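Local coordinates for protein AAC3-I (Uncultured bacterium, PDB 5HMN) that binds coenzyme A and probably transfers an acetyl group from acetyl-coenzyme A to aminoglycoside antibiotics, conferring resistance, at residues E80-Y85 / R115-I120. Numbering follows the deposited sequence.
Sequences ERSEIY and RGAYVI
Ser82 O accepts the amide of Tyr118 at 3.1 Å from its N, the bond approaching nearly head-on with a C=O...N angle of 170°, and the same oxygen also receives a CA-H...O contact from Ala117 CA. Two residues on from Ser82, the direction of donation reverses: Ile84 N gives its hydrogen to Val119 O at 3.1 Å, within the plane of that carbonyl, while Glu83 CA lies 3.4 Å from Val119 O. The two bonds close the beta-alpha-beta crossover of the GNAT fold, in which strand 82-91 leads through helix 100-115 to strand 119-124. Gly116, the C-prime residue of a Schellman motif, ends that helix with positive phi and turns the chain towards the sheet.

Among the side chains, Tyr118 OH donates to Glu83 OE2 at 2.9 Å, meeting it from above the carboxylate plane. With CG set between its backbone N and carbonyl carbon (chi1 77°), the tyrosine lies alongside Glu83, ring and carboxylate planes 74° apart. Tyr87 OH of the second subunit adds a weak bond to OE2. The aliphatic part of Arg81 slants across the Tyr118 ring, its CD 3.6 Å from Tyr118 CE2, and Tyr118 OH sits over one guanidinium face, whereas the charge itself is paired with Glu78. Ser82 OG rests against Ala117 CB but bonds to Glu73, which also takes a salt bridge from Arg115. On the face carrying Ile84 and Ile120, Ile84 CB packs 4.0 Å from Ile120 CG1, and Leu108 of helix 100-115 touches both isoleucines.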
ATOM      1  N   GLU C  80       0.485   1.167  17.431  1.00 47.41           N
ATOM      2  CA  GLU C  80       1.793   1.737  17.144  1.00 46.73           C
ATOM      3  C   GLU C  80       2.682   0.691  16.498  1.00 52.81           C
ATOM      4  O   GLU C  80       3.530   0.090  17.156  1.00 58.22           O
ATOM      5  CB  GLU C  80       2.450   2.269  18.414  1.00 60.04           C
ATOM      6  CG  GLU C  80       1.738   3.458  18.996  1.00 82.03           C
ATOM      7  CD  GLU C  80       2.355   3.939  20.292  1.00 97.02           C
ATOM      8  OE1 GLU C  80       3.227   3.231  20.843  1.00 98.37           O
ATOM      9  OE2 GLU C  80       1.963   5.030  20.754  1.00110.22           O
ATOM     10  N   ARG C  81       2.470   0.471  15.206  1.00 54.46           N
ATOM     11  CA  ARG C  81       3.239  -0.508  14.454  1.00 50.13           C
ATOM     12  C   ARG C  81       3.250  -0.119  12.985  1.00 46.62           C
ATOM     13  O   ARG C  81       2.498   0.757  12.564  1.00 43.68           O
ATOM     14  CB  ARG C  81       2.653  -1.908  14.629  1.00 46.21           C
ATOM     15  CG  ARG C  81       1.277  -2.073  14.015  1.00 45.61           C
ATOM     16  CD  ARG C  81       0.608  -3.360  14.463  1.00 50.26           C
ATOM     17  NE  ARG C  81      -0.669  -3.564  13.787  1.00 50.98           N
ATOM     18  CZ  ARG C  81      -1.557  -4.488  14.129  1.00 64.26           C
ATOM     19  NH1 ARG C  81      -1.312  -5.297  15.148  1.00 83.35           N
ATOM     20  NH2 ARG C  81      -2.694  -4.600  13.456  1.00 58.52           N
ATOM     21  N   SER C  82       4.102  -0.766  12.203  1.00 42.59           N
ATOM     22  CA  SER C  82       4.168  -0.463  10.782  1.00 43.90           C
ATOM     23  C   SER C  82       4.400  -1.723   9.960  1.00 42.75           C
ATOM     24  O   SER C  82       4.970  -2.702  10.443  1.00 45.75           O
ATOM     25  CB  SER C  82       5.268   0.566  10.504  1.00 40.92           C
ATOM     26  OG  SER C  82       6.554   0.043  10.788  1.00 51.33           O
ATOM     27  N   GLU C  83       3.937  -1.693   8.717  1.00 30.86           N
ATOM     28  CA  GLU C  83       4.189  -2.768   7.770  1.00 33.41           C
ATOM     29  C   GLU C  83       4.792  -2.207   6.493  1.00 37.69           C
ATOM     30  O   GLU C  83       4.514  -1.065   6.118  1.00 38.05           O
ATOM     31  CB  GLU C  83       2.902  -3.519   7.432  1.00 35.14           C
ATOM     32  CG  GLU C  83       1.860  -3.512   8.522  1.00 45.57           C
ATOM     33  CD  GLU C  83       0.521  -4.018   8.023  1.00 60.66           C
ATOM     34  OE1 GLU C  83       0.313  -4.040   6.792  1.00 58.22           O
ATOM     35  OE2 GLU C  83      -0.324  -4.391   8.864  1.00 56.04           O
ATOM     36  N   ILE C  84       5.601  -3.017   5.823  1.00 32.19           N
ATOM     37  CA  ILE C  84       6.228  -2.595   4.576  1.00 27.20           C
ATOM     38  C   ILE C  84       5.554  -3.294   3.401  1.00 32.87           C
ATOM     39  O   ILE C  84       5.477  -4.523   3.345  1.00 34.27           O
ATOM     40  CB  ILE C  84       7.739  -2.882   4.569  1.00 30.23           C
ATOM     41  CG1 ILE C  84       8.424  -2.150   5.723  1.00 38.37           C
ATOM     42  CG2 ILE C  84       8.360  -2.471   3.240  1.00 30.17           C
ATOM     43  CD1 ILE C  84       9.911  -2.398   5.794  1.00 55.11           C
ATOM     44  N   TYR C  85       5.041  -2.495   2.476  1.00 24.74           N
ATOM     45  CA  TYR C  85       4.394  -3.022   1.285  1.00 30.35           C
ATOM     46  C   TYR C  85       5.349  -3.008   0.093  1.00 29.37           C
ATOM     47  O   TYR C  85       5.727  -1.948  -0.396  1.00 26.91           O
ATOM     48  CB  TYR C  85       3.132  -2.211   0.977  1.00 29.94           C
ATOM     49  CG  TYR C  85       2.418  -2.606  -0.294  1.00 36.60           C
ATOM     50  CD1 TYR C  85       2.166  -3.938  -0.592  1.00 43.57           C
ATOM     51  CD2 TYR C  85       1.969  -1.643  -1.183  1.00 45.56           C
ATOM     52  CE1 TYR C  85       1.503  -4.298  -1.749  1.00 45.80           C
ATOM     53  CE2 TYR C  85       1.305  -1.992  -2.341  1.00 50.09           C
ATOM     54  CZ  TYR C  85       1.074  -3.322  -2.621  1.00 60.54           C
ATOM     55  OH  TYR C  85       0.409  -3.680  -3.775  1.00 53.60           O
ATOM     56  N   ARG C 115      13.485  -0.231  11.344  1.00 62.77           N
ATOM     57  CA  ARG C 115      12.388   0.738  11.339  1.00 49.32           C
ATOM     58  C   ARG C 115      11.302   0.357  12.335  1.00 59.54           C
ATOM     59  O   ARG C 115      10.430   1.166  12.654  1.00 66.13           O
ATOM     60  CB  ARG C 115      11.781   0.864   9.939  1.00 42.99           C
ATOM     61  CG  ARG C 115      12.651   1.624   8.948  1.00 60.35           C
ATOM     62  CD  ARG C 115      11.952   1.783   7.605  1.00 48.38           C
ATOM     63  NE  ARG C 115      12.742   2.582   6.672  1.00 57.19           N
ATOM     64  CZ  ARG C 115      12.281   3.651   6.034  1.00 49.47           C
ATOM     65  NH1 ARG C 115      11.030   4.044   6.222  1.00 50.78           N
ATOM     66  NH2 ARG C 115      13.065   4.325   5.205  1.00 50.87           N
ATOM     67  N   GLY C 116      11.357  -0.877  12.824  1.00 60.64           N
ATOM     68  CA  GLY C 116      10.392  -1.347  13.802  1.00 52.46           C
ATOM     69  C   GLY C 116       9.178  -2.012  13.176  1.00 50.82           C
ATOM     70  O   GLY C 116       8.227  -2.359  13.874  1.00 50.74           O
ATOM     71  N   ALA C 117       9.210  -2.182  11.858  1.00 40.00           N
ATOM     72  CA  ALA C 117       8.132  -2.863  11.147  1.00 39.51           C
ATOM     73  C   ALA C 117       8.056  -4.317  11.590  1.00 41.47           C
ATOM     74  O   ALA C 117       9.084  -4.949  11.823  1.00 50.96           O
ATOM     75  CB  ALA C 117       8.341  -2.772   9.648  1.00 48.30           C
ATOM     76  N   TYR C 118       6.841  -4.847  11.707  1.00 42.03           N
ATOM     77  CA  TYR C 118       6.662  -6.200  12.221  1.00 47.86           C
ATOM     78  C   TYR C 118       6.391  -7.199  11.101  1.00 44.63           C
ATOM     79  O   TYR C 118       6.432  -8.408  11.322  1.00 51.97           O
ATOM     80  CB  TYR C 118       5.528  -6.242  13.256  1.00 56.61           C
ATOM     81  CG  TYR C 118       4.133  -6.209  12.668  1.00 50.07           C
ATOM     82  CD1 TYR C 118       3.400  -7.378  12.502  1.00 58.15           C
ATOM     83  CD2 TYR C 118       3.546  -5.010  12.287  1.00 45.05           C
ATOM     84  CE1 TYR C 118       2.122  -7.353  11.965  1.00 52.01           C
ATOM     85  CE2 TYR C 118       2.273  -4.975  11.749  1.00 48.80           C
ATOM     86  CZ  TYR C 118       1.568  -6.148  11.590  1.00 47.09           C
ATOM     87  OH  TYR C 118       0.306  -6.113  11.053  1.00 47.10           O
ATOM     88  N   VAL C 119       6.127  -6.698   9.896  1.00 36.60           N
ATOM     89  CA  VAL C 119       5.824  -7.584   8.777  1.00 30.23           C
ATOM     90  C   VAL C 119       6.035  -6.901   7.424  1.00 38.93           C
ATOM     91  O   VAL C 119       5.921  -5.680   7.288  1.00 30.79           O
ATOM     92  CB  VAL C 119       4.367  -8.124   8.872  1.00 37.41           C
ATOM     93  CG1 VAL C 119       3.363  -7.031   8.557  1.00 35.59           C
ATOM     94  CG2 VAL C 119       4.159  -9.331   7.961  1.00 37.70           C
ATOM     95  N   ILE C 120       6.383  -7.705   6.430  1.00 33.72           N
ATOM     96  CA  ILE C 120       6.455  -7.247   5.055  1.00 28.51           C
ATOM     97  C   ILE C 120       5.421  -8.014   4.245  1.00 34.92           C
ATOM     98  O   ILE C 120       5.320  -9.234   4.366  1.00 35.54           O
ATOM     99  CB  ILE C 120       7.862  -7.459   4.463  1.00 35.92           C
ATOM    100  CG1 ILE C 120       8.895  -6.643   5.245  1.00 28.10           C
ATOM    101  CG2 ILE C 120       7.884  -7.090   2.985  1.00 36.95           C
ATOM    102  CD1 ILE C 120      10.336  -6.925   4.831  1.00 40.48           C
TER